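Local coordinates for protein amino Transferase (Eubacterium rectale, PDB 3ELE) that probably transfers amino groups between amino acids and keto acids as a class I and II aminotransferase, with pyridoxal-5'-phosphate as its cofactor, at residues G254-G258 against A288-Q293; G77-T81 against Q293-V297; E218-I223 against Y244-S249. All blocks are in the same frame, centred on the assembly; numbering follows the deposited sequence.

Interactions 1 and 3 meet at the phosphate end of pyridoxal-5'-phosphate, one bringing Arg256 and the other Ser245 and Ser247; interaction 2 is farther off, the Ile296 side chain about 11 Å from a bound pyridoxal-5'-phosphate. Gln293 belongs to both interactions 1 and 2, whose centres are about 9 Å apart; Ile257 CG1 of the first also packs 3.6 Å from Ile296 CD1 of the second. The centres of interactions 1 and 3 are about 14 Å apart, and a probable backbone hydrogen bond joins Ile257 O to Tyr246 N at 3.1 Å. Interactions 2 and 3, centres about 17 Å apart, touch where Ile296 CG2 lies 3.8 Å from Tyr246 OH. Helix 290-296 thus backs the loop that reaches the phosphate.

Interaction 1 (G254-G258 against A288-Q293); sequences GERIG and APSLFQ. With PLP (pyridoxal-5'-phosphate), chain E.
Glu255 lies across the ring of Phe292, with Glu255 CB 3.8 Å from the ring centroid in a CH-pi contact over one face, offset toward the rim. With CG anti to the carbonyl carbon (chi1 -52°) and a bend at chi2, the carboxylate stays near the same ring, where Glu255 OE1 comes within 3.2 Å of Phe292 CZ and the two planes are 30° apart. Next to this pair, the Pro289 ring edge rests on the backbone, its CD 3.2 Å from Arg256 O. Ile257 adds an apolar contact: CG1 points anti to the backbone N (chi1 -177°), which carries CD1 to 3.7 Å from Ala288 CB. Arg256 itself turns away toward the cofactor, and its two terminal nitrogens take separate phosphate oxygens, NH1 bonding O2P at 3.0 Å and NH2 bonding O3P at 3.1 Å; NH1 also bonds Pro253 O. Behind the contact, Gln293 NE2 bonds Ala288 O at 2.9 Å and also Thr73, while OE1 of this amide takes Asp78 N. The Glu255 carboxylate bonds His70 and the backbone N of Leu291, both of the second subunit, so the loop is also part of the dimer interface. Met104 of strand 102-105 packs against Ile257 and Ala288, Ile57 of helix 51-63 touches Phe292, and Gly258 opens strand 258-261 and makes a backbone hydrogen bond with Thr105.

Interaction 2 (G77-T81 against Q293-V297); sequences GDVET and QKMIV
The contact is a packing between the N-terminal end of helix 79-93 and helix 290-296, fastened through Asp78 and Gln293. Gln293 OE1 accepts a hydrogen bond from Asp78 N at 2.8 Å, with the donor in the carbonyl plane and an N-H...O angle of 151°. Gln293 OE1 also lies 3.1 Å from Gly77 CA, where a side chain would collide with it; the backbone angles of Gly77 also favour a residue without CB. Asp78 holds the N-cap position, but its carboxylate turns to the other helix instead of capping its own. Asp78 OD2 offers the syn lone pair to Lys294 NZ at 2.7 Å, a salt bridge that the lysine reaches by bending at its last torsion (chi4 -46°), and a water makes weak bonds to Asp78 OD1 and Lys294 NZ. Replacing Asp78 by an alanine is likely to leave the Lys294 ammonium without its carboxylate mate and its chain end free to turn. One turn further on, Thr81 OG1 donates to Gln293 O at 2.6 Å, approaching from well above the carbonyl plane, 73° out of it. Val297 CG2 comes to 3.6 Å from Thr81 OG1, and Thr81 CG2 meets Ile296 CG2 at 4.1 Å; Thr81 also touches Met104 of strand 102-105. Gln293 thus takes part through both its side-chain amide and its backbone carbonyl, and the whole is a mixed helix-helix packing, three polar bonds and a few apolar touches, in which a backbone N-H at the N-cap is met by a side chain of the neighbouring helix.

Interaction 3 (E218-I223 against Y244-S249); sequences EPYREI and YSYSKS. With PLP (pyridoxal-5'-phosphate), chain E.
Tyr244 OH takes two hydrogen bonds, donating to Glu222 OE1 at 2.8 Å and accepting from Ser249 OG at 2.9 Å. The contact belongs to the cofactor site of a fold type I aminotransferase, formed where the loops after the parallel strands 213-217 and 240-245 come together. Tyr244 CG stands anti to the backbone N (chi1 -176°), which sets the ring edge toward Glu218 O and Glu222 OE1. The Glu222 carboxylate stands nearly upright to that ring, planes 83° apart, and Glu222 OE1 is met from above the carboxylate plane. Within the turn, Arg221 NE bonds Glu218 OE1 at 2.9 Å and NH2 bonds OE2, a side-on, two-nitrogen salt bridge, while Val230 O and Pro231 O take further bonds from the guanidinium. A water joins the backbones, donating to Pro219 O at 2.7 Å and to Ser245 O and accepting from Ser249 N.

On the cofactor side, Lys248 runs obliquely past Tyr220, with Lys248 CG 3.6 Å from Tyr220 CE1, and Ile223 CD1 packs on Lys248 CB. Tyr220 OH and the cofactor O3 share a hydrogen bond of 2.6 Å, and Tyr335 OH is a second partner of this phenol. Ser245 OG donates to O1P of the phosphate, also at 2.6 Å, with Ser247 OG beside it, and Pro219 packs against the pyridine ring. Lys248 probably corresponds to the lysine that forms the Schiff base in this family; here the cofactor keeps its aldehyde oxygen, and Lys248 NZ stands 3.1 Å from C4A of pyridoxal-5'-phosphate.

Interaction 1 (G254-G258 against A288-Q293)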
loop_
_atom_site.group_PDB
_atom_site.type_symbol
_atom_site.label_atom_id
_atom_site.label_comp_id
_atom_site.label_asym_id
_atom_site.label_seq_id
_atom_site.Cartn_x
_atom_site.Cartn_y
_atom_site.Cartn_z
ATOM N N GLY A 254 7.968 -8.394 -5.290
ATOM C CA GLY A 254 6.532 -8.478 -5.476
ATOM C C GLY A 254 5.728 -8.725 -4.212
ATOM O O GLY A 254 4.523 -8.559 -4.258
ATOM N N GLU A 255 6.369 -9.124 -3.103
ATOM C CA GLU A 255 5.664 -9.405 -1.829
ATOM C C GLU A 255 5.333 -8.184 -0.944
ATOM O O GLU A 255 4.440 -8.261 -0.094
ATOM C CB GLU A 255 6.379 -10.522 -1.057
ATOM C CG GLU A 255 6.658 -11.815 -1.881
ATOM C CD GLU A 255 5.439 -12.445 -2.562
ATOM O OE1 GLU A 255 4.300 -11.935 -2.452
ATOM O OE2 GLU A 255 5.609 -13.496 -3.227
ATOM N N ARG A 256 6.024 -7.067 -1.166
ATOM C CA ARG A 256 5.718 -5.773 -0.530
ATOM C C ARG A 256 5.855 -5.819 0.993
ATOM O O ARG A 256 4.866 -5.827 1.722
ATOM C CB ARG A 256 4.305 -5.264 -0.960
ATOM C CG ARG A 256 3.938 -5.445 -2.439
ATOM C CD ARG A 256 5.037 -5.000 -3.375
ATOM N NE ARG A 256 5.362 -3.592 -3.228
ATOM C CZ ARG A 256 6.570 -3.029 -3.284
ATOM N NH1 ARG A 256 7.682 -3.731 -3.366
ATOM N NH2 ARG A 256 6.659 -1.708 -3.154
ATOM N N ILE A 257 7.091 -5.908 1.465
ATOM C CA ILE A 257 7.365 -5.928 2.909
ATOM C C ILE A 257 8.639 -5.150 3.237
ATOM O O ILE A 257 9.717 -5.418 2.707
ATOM C CB ILE A 257 7.374 -7.392 3.452
ATOM C CG1 ILE A 257 7.591 -7.435 4.978
ATOM C CG2 ILE A 257 8.391 -8.275 2.676
ATOM C CD1 ILE A 257 6.556 -6.722 5.802
ATOM N N GLY A 258 8.492 -4.151 4.094
ATOM C CA GLY A 258 9.619 -3.374 4.529
ATOM C C GLY A 258 9.289 -2.636 5.797
ATOM O O GLY A 258 8.386 -3.034 6.533
ATOM N N ALA A 288 1.063 -4.144 6.842
ATOM C CA ALA A 288 1.908 -4.918 5.930
ATOM C C ALA A 288 1.328 -6.317 5.847
ATOM O O ALA A 288 0.653 -6.740 6.799
ATOM C CB ALA A 288 3.349 -4.975 6.423
ATOM N N PRO A 289 1.571 -7.048 4.726
ATOM C CA PRO A 289 0.997 -8.384 4.621
ATOM C C PRO A 289 1.388 -9.311 5.795
ATOM O O PRO A 289 2.577 -9.562 6.050
ATOM C CB PRO A 289 1.514 -8.884 3.276
ATOM C CG PRO A 289 1.771 -7.659 2.501
ATOM C CD PRO A 289 2.337 -6.721 3.506
ATOM N N SER A 290 0.358 -9.784 6.485
ATOM C CA SER A 290 0.482 -10.566 7.715
ATOM C C SER A 290 1.355 -11.826 7.562
ATOM O O SER A 290 2.187 -12.098 8.419
ATOM C CB SER A 290 -0.915 -10.918 8.231
ATOM O OG SER A 290 -0.859 -11.495 9.517
ATOM N N LEU A 291 1.175 -12.559 6.461
ATOM C CA LEU A 291 1.964 -13.786 6.181
ATOM C C LEU A 291 3.460 -13.452 6.169
ATOM O O LEU A 291 4.265 -14.160 6.793
ATOM C CB LEU A 291 1.539 -14.438 4.846
ATOM C CG LEU A 291 2.398 -15.568 4.270
ATOM C CD1 LEU A 291 2.439 -16.683 5.268
ATOM C CD2 LEU A 291 1.868 -16.052 2.926
ATOM N N PHE A 292 3.798 -12.346 5.492
ATOM C CA PHE A 292 5.195 -11.884 5.361
ATOM C C PHE A 292 5.753 -11.282 6.650
ATOM O O PHE A 292 6.923 -11.493 6.938
ATOM C CB PHE A 292 5.385 -11.006 4.120
ATOM C CG PHE A 292 5.001 -11.716 2.846
ATOM C CD1 PHE A 292 5.708 -12.840 2.422
ATOM C CD2 PHE A 292 3.920 -11.310 2.088
ATOM C CE1 PHE A 292 5.324 -13.526 1.261
ATOM C CE2 PHE A 292 3.542 -11.988 0.923
ATOM C CZ PHE A 292 4.230 -13.085 0.523
ATOM N N GLN A 293 4.935 -10.580 7.436
ATOM C CA GLN A 293 5.375 -10.107 8.764
ATOM C C GLN A 293 5.798 -11.268 9.655
ATOM O O GLN A 293 6.857 -11.214 10.272
ATOM C CB GLN A 293 4.289 -9.325 9.505
ATOM C CG GLN A 293 3.918 -7.979 8.894
ATOM C CD GLN A 293 3.095 -7.130 9.850
ATOM O OE1 GLN A 293 3.478 -6.963 11.006
ATOM N NE2 GLN A 293 1.977 -6.569 9.369
HETATM N N1 PLP E . 14.862 2.616 -3.696
HETATM C C2 PLP E . 15.761 2.315 -4.721
HETATM C C2A PLP E . 17.026 3.102 -4.836
HETATM C C3 PLP E . 15.491 1.259 -5.616
HETATM O O3 PLP E . 16.380 0.944 -6.617
HETATM C C4 PLP E . 14.288 0.524 -5.510
HETATM C C4A PLP E . 13.874 -0.260 -6.743
HETATM O O4A PLP E . 13.235 0.293 -7.639
HETATM C C5 PLP E . 13.385 0.851 -4.452
HETATM C C6 PLP E . 13.682 1.905 -3.552
HETATM C C5A PLP E . 12.055 0.153 -4.263
HETATM O O4P PLP E . 12.116 -0.947 -3.411
HETATM P P PLP E . 10.726 -1.670 -3.033
HETATM O O1P PLP E . 10.790 -2.190 -1.626
HETATM O O2P PLP E . 10.539 -2.866 -3.921
HETATM O O3P PLP E . 9.556 -0.751 -3.176
#

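Interaction 2 (G77-T81 against Q293-V297)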
loop_
_atom_site.group_PDB
_atom_site.type_symbol
_atom_site.label_atom_id
_atom_site.label_comp_id
_atom_site.label_asym_id
_atom_site.label_seq_id
_atom_site.Cartn_x
_atom_site.Cartn_y
_atom_site.Cartn_z
ATOM N N GLY A 77 2.321 -2.935 12.642
ATOM C CA GLY A 77 2.788 -4.301 12.438
ATOM C C GLY A 77 2.849 -5.063 13.742
ATOM O O GLY A 77 2.827 -4.450 14.816
ATOM N N ASP A 78 2.928 -6.398 13.649
ATOM C CA ASP A 78 3.069 -7.271 14.817
ATOM C C ASP A 78 4.268 -6.838 15.666
ATOM O O ASP A 78 5.354 -6.559 15.128
ATOM C CB ASP A 78 3.348 -8.740 14.411
ATOM C CG ASP A 78 2.129 -9.497 13.900
ATOM O OD1 ASP A 78 0.980 -9.105 14.180
ATOM O OD2 ASP A 78 2.339 -10.549 13.237
ATOM N N VAL A 79 4.085 -6.837 16.980
ATOM C CA VAL A 79 5.170 -6.502 17.912
ATOM C C VAL A 79 6.312 -7.535 17.795
ATOM O O VAL A 79 7.461 -7.174 17.919
ATOM C CB VAL A 79 4.651 -6.360 19.381
ATOM C CG1 VAL A 79 4.185 -7.718 19.956
ATOM C CG2 VAL A 79 5.707 -5.729 20.276
ATOM N N GLU A 80 5.982 -8.790 17.489
ATOM C CA GLU A 80 6.968 -9.873 17.320
ATOM C C GLU A 80 7.865 -9.664 16.095
ATOM O O GLU A 80 9.062 -9.990 16.121
ATOM C CB GLU A 80 6.296 -11.248 17.251
ATOM C CG GLU A 80 5.564 -11.664 18.542
ATOM C CD GLU A 80 4.098 -11.181 18.662
ATOM O OE1 GLU A 80 3.533 -10.506 17.741
ATOM O OE2 GLU A 80 3.506 -11.508 19.712
ATOM N N THR A 81 7.269 -9.126 15.030
ATOM C CA THR A 81 7.991 -8.776 13.817
ATOM C C THR A 81 8.916 -7.578 14.083
ATOM O O THR A 81 10.111 -7.640 13.784
ATOM C CB THR A 81 7.029 -8.530 12.653
ATOM O OG1 THR A 81 6.323 -9.758 12.406
ATOM C CG2 THR A 81 7.790 -8.081 11.383
ATOM N N GLN A 293 4.935 -10.580 7.436
ATOM C CA GLN A 293 5.375 -10.107 8.764
ATOM C C GLN A 293 5.798 -11.268 9.655
ATOM O O GLN A 293 6.857 -11.214 10.272
ATOM C CB GLN A 293 4.289 -9.325 9.505
ATOM C CG GLN A 293 3.918 -7.979 8.894
ATOM C CD GLN A 293 3.095 -7.130 9.850
ATOM O OE1 GLN A 293 3.478 -6.963 11.006
ATOM N NE2 GLN A 293 1.977 -6.569 9.369
ATOM N N LYS A 294 4.967 -12.317 9.697
ATOM C CA LYS A 294 5.234 -13.501 10.515
ATOM C C LYS A 294 6.450 -14.277 9.995
ATOM O O LYS A 294 7.251 -14.766 10.791
ATOM C CB LYS A 294 3.970 -14.363 10.684
ATOM C CG LYS A 294 2.821 -13.558 11.362
ATOM C CD LYS A 294 1.605 -14.388 11.675
ATOM C CE LYS A 294 0.320 -13.564 11.740
ATOM N NZ LYS A 294 0.387 -12.290 12.517
HETATM N N MSE A 295 6.600 -14.335 8.670
HETATM C CA MSE A 295 7.745 -15.007 8.025
HETATM C C MSE A 295 9.083 -14.305 8.334
HETATM O O MSE A 295 10.096 -14.978 8.567
HETATM C CB MSE A 295 7.505 -15.125 6.500
HETATM C CG MSE A 295 8.666 -15.660 5.645
HETATM SE SE MSE A 295 10.025 -14.349 5.141
HETATM C CE MSE A 295 8.962 -13.134 4.118
ATOM N N ILE A 296 9.086 -12.968 8.306
ATOM C CA ILE A 296 10.296 -12.144 8.565
ATOM C C ILE A 296 10.935 -12.401 9.953
ATOM O O ILE A 296 12.160 -12.272 10.098
ATOM C CB ILE A 296 10.039 -10.590 8.275
ATOM C CG1 ILE A 296 10.431 -10.212 6.835
ATOM C CG2 ILE A 296 10.827 -9.661 9.173
ATOM C CD1 ILE A 296 9.378 -10.410 5.861
ATOM N N VAL A 297 10.114 -12.794 10.934
ATOM C CA VAL A 297 10.571 -13.134 12.288
ATOM C C VAL A 297 11.695 -14.184 12.262
ATOM O O VAL A 297 12.652 -14.074 13.036
ATOM C CB VAL A 297 9.387 -13.637 13.182
ATOM C CG1 VAL A 297 9.866 -14.130 14.575
ATOM C CG2 VAL A 297 8.350 -12.550 13.337
HETATM O O HOH W 1 -0.054 -11.176 15.708
#

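Interaction 3 (E218-I223 against Y244-S249)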
loop_
_atom_site.group_PDB
_atom_site.type_symbol
_atom_site.label_atom_id
_atom_site.label_comp_id
_atom_site.label_asym_id
_atom_site.label_seq_id
_atom_site.Cartn_x
_atom_site.Cartn_y
_atom_site.Cartn_z
ATOM N N GLU A 218 17.558 2.400 2.079
ATOM C CA GLU A 218 18.521 1.279 2.239
ATOM C C GLU A 218 18.206 -0.125 1.714
ATOM O O GLU A 218 18.751 -1.095 2.259
ATOM C CB GLU A 218 18.819 1.128 3.725
ATOM C CG GLU A 218 19.348 2.368 4.386
ATOM C CD GLU A 218 20.147 2.039 5.612
ATOM O OE1 GLU A 218 19.801 1.058 6.317
ATOM O OE2 GLU A 218 21.147 2.738 5.851
ATOM N N PRO A 219 17.421 -0.262 0.620
ATOM C CA PRO A 219 17.105 -1.646 0.204
ATOM C C PRO A 219 18.293 -2.484 -0.308
ATOM O O PRO A 219 18.185 -3.721 -0.280
ATOM C CB PRO A 219 16.022 -1.462 -0.873
ATOM C CG PRO A 219 16.333 -0.140 -1.500
ATOM C CD PRO A 219 16.843 0.720 -0.321
ATOM N N TYR A 220 19.394 -1.840 -0.740
ATOM C CA TYR A 220 20.623 -2.540 -1.205
ATOM C C TYR A 220 21.672 -2.746 -0.100
ATOM O O TYR A 220 22.783 -3.208 -0.408
ATOM C CB TYR A 220 21.291 -1.777 -2.379
ATOM C CG TYR A 220 20.367 -1.584 -3.546
ATOM C CD1 TYR A 220 20.105 -2.629 -4.399
ATOM C CD2 TYR A 220 19.715 -0.366 -3.772
ATOM C CE1 TYR A 220 19.239 -2.487 -5.466
ATOM C CE2 TYR A 220 18.827 -0.216 -4.853
ATOM C CZ TYR A 220 18.595 -1.302 -5.684
ATOM O OH TYR A 220 17.744 -1.258 -6.752
ATOM N N ARG A 221 21.340 -2.417 1.162
ATOM C CA ARG A 221 22.270 -2.510 2.308
ATOM C C ARG A 221 23.132 -3.760 2.324
ATOM O O ARG A 221 24.345 -3.646 2.491
ATOM C CB ARG A 221 21.526 -2.337 3.660
ATOM C CG ARG A 221 22.397 -2.660 4.921
ATOM C CD ARG A 221 21.769 -2.190 6.211
ATOM N NE ARG A 221 22.040 -0.772 6.405
ATOM C CZ ARG A 221 23.182 -0.274 6.873
ATOM N NH1 ARG A 221 24.233 -1.035 7.156
ATOM N NH2 ARG A 221 23.300 1.025 7.010
ATOM N N GLU A 222 22.518 -4.934 2.121
ATOM C CA GLU A 222 23.258 -6.211 2.142
ATOM C C GLU A 222 23.883 -6.586 0.790
ATOM O O GLU A 222 24.667 -7.529 0.743
ATOM C CB GLU A 222 22.414 -7.372 2.673
ATOM C CG GLU A 222 21.936 -7.210 4.124
ATOM C CD GLU A 222 20.796 -6.234 4.290
ATOM O OE1 GLU A 222 19.981 -6.093 3.338
ATOM O OE2 GLU A 222 20.724 -5.599 5.373
ATOM N N ILE A 223 23.523 -5.874 -0.290
ATOM C CA ILE A 223 24.103 -6.074 -1.623
ATOM C C ILE A 223 25.319 -5.150 -1.695
ATOM O O ILE A 223 25.282 -4.078 -2.287
ATOM C CB ILE A 223 23.083 -5.836 -2.787
ATOM C CG1 ILE A 223 21.823 -6.708 -2.562
ATOM C CG2 ILE A 223 23.754 -6.103 -4.165
ATOM C CD1 ILE A 223 21.071 -7.109 -3.831
ATOM N N TYR A 244 13.594 0.700 4.590
ATOM C CA TYR A 244 14.144 -0.562 4.202
ATOM C C TYR A 244 13.043 -1.455 3.620
ATOM O O TYR A 244 11.857 -1.205 3.819
ATOM C CB TYR A 244 14.798 -1.195 5.438
ATOM C CG TYR A 244 15.496 -2.495 5.128
ATOM C CD1 TYR A 244 16.762 -2.507 4.514
ATOM C CD2 TYR A 244 14.859 -3.724 5.361
ATOM C CE1 TYR A 244 17.391 -3.703 4.189
ATOM C CE2 TYR A 244 15.481 -4.931 5.038
ATOM C CZ TYR A 244 16.745 -4.920 4.461
ATOM O OH TYR A 244 17.339 -6.125 4.152
ATOM N N SER A 245 13.454 -2.434 2.828
ATOM C CA SER A 245 12.566 -3.474 2.350
ATOM C C SER A 245 13.369 -4.742 2.091
ATOM O O SER A 245 14.592 -4.694 1.961
ATOM C CB SER A 245 11.802 -3.046 1.103
ATOM O OG SER A 245 12.584 -3.152 -0.071
ATOM N N TYR A 246 12.654 -5.862 2.011
ATOM C CA TYR A 246 13.238 -7.182 1.740
ATOM C C TYR A 246 13.200 -7.551 0.248
ATOM O O TYR A 246 13.402 -8.711 -0.105
ATOM C CB TYR A 246 12.560 -8.241 2.630
ATOM C CG TYR A 246 12.793 -7.963 4.097
ATOM C CD1 TYR A 246 11.938 -7.113 4.808
ATOM C CD2 TYR A 246 13.894 -8.503 4.773
ATOM C CE1 TYR A 246 12.154 -6.822 6.153
ATOM C CE2 TYR A 246 14.118 -8.217 6.154
ATOM C CZ TYR A 246 13.243 -7.371 6.822
ATOM O OH TYR A 246 13.411 -7.057 8.156
ATOM N N SER A 247 12.990 -6.545 -0.622
ATOM C CA SER A 247 12.905 -6.735 -2.066
ATOM C C SER A 247 14.209 -7.266 -2.674
ATOM O O SER A 247 14.159 -8.112 -3.560
ATOM C CB SER A 247 12.466 -5.439 -2.764
ATOM O OG SER A 247 11.193 -4.986 -2.273
ATOM N N LYS A 248 15.354 -6.795 -2.182
ATOM C CA LYS A 248 16.678 -7.226 -2.689
ATOM C C LYS A 248 17.382 -8.260 -1.824
ATOM O O LYS A 248 17.985 -9.217 -2.350
ATOM C CB LYS A 248 17.594 -6.016 -2.885
ATOM C CG LYS A 248 17.284 -5.202 -4.122
ATOM C CD LYS A 248 16.157 -4.221 -3.949
ATOM C CE LYS A 248 15.622 -3.725 -5.282
ATOM N NZ LYS A 248 14.484 -2.801 -5.062
ATOM N N SER A 249 17.317 -8.057 -0.508
ATOM C CA SER A 249 17.963 -8.927 0.475
ATOM C C SER A 249 17.408 -10.353 0.435
ATOM O O SER A 249 18.170 -11.295 0.415
ATOM C CB SER A 249 17.869 -8.319 1.884
ATOM O OG SER A 249 16.541 -8.282 2.341
HETATM N N1 PLP E . 14.862 2.616 -3.696
HETATM C C2 PLP E . 15.761 2.315 -4.721
HETATM C C2A PLP E . 17.026 3.102 -4.836
HETATM C C3 PLP E . 15.491 1.259 -5.616
HETATM O O3 PLP E . 16.380 0.944 -6.617
HETATM C C4 PLP E . 14.288 0.524 -5.510
HETATM C C4A PLP E . 13.874 -0.260 -6.743
HETATM O O4A PLP E . 13.235 0.293 -7.639
HETATM C C5 PLP E . 13.385 0.851 -4.452
HETATM C C6 PLP E . 13.682 1.905 -3.552
HETATM C C5A PLP E . 12.055 0.153 -4.263
HETATM O O4P PLP E . 12.116 -0.947 -3.411
HETATM P P PLP E . 10.726 -1.670 -3.033
HETATM O O1P PLP E . 10.790 -2.190 -1.626
HETATM O O2P PLP E . 10.539 -2.866 -3.921
HETATM O O3P PLP E . 9.556 -0.751 -3.176
HETATM O O HOH W 2 16.251 -5.462 0.242
#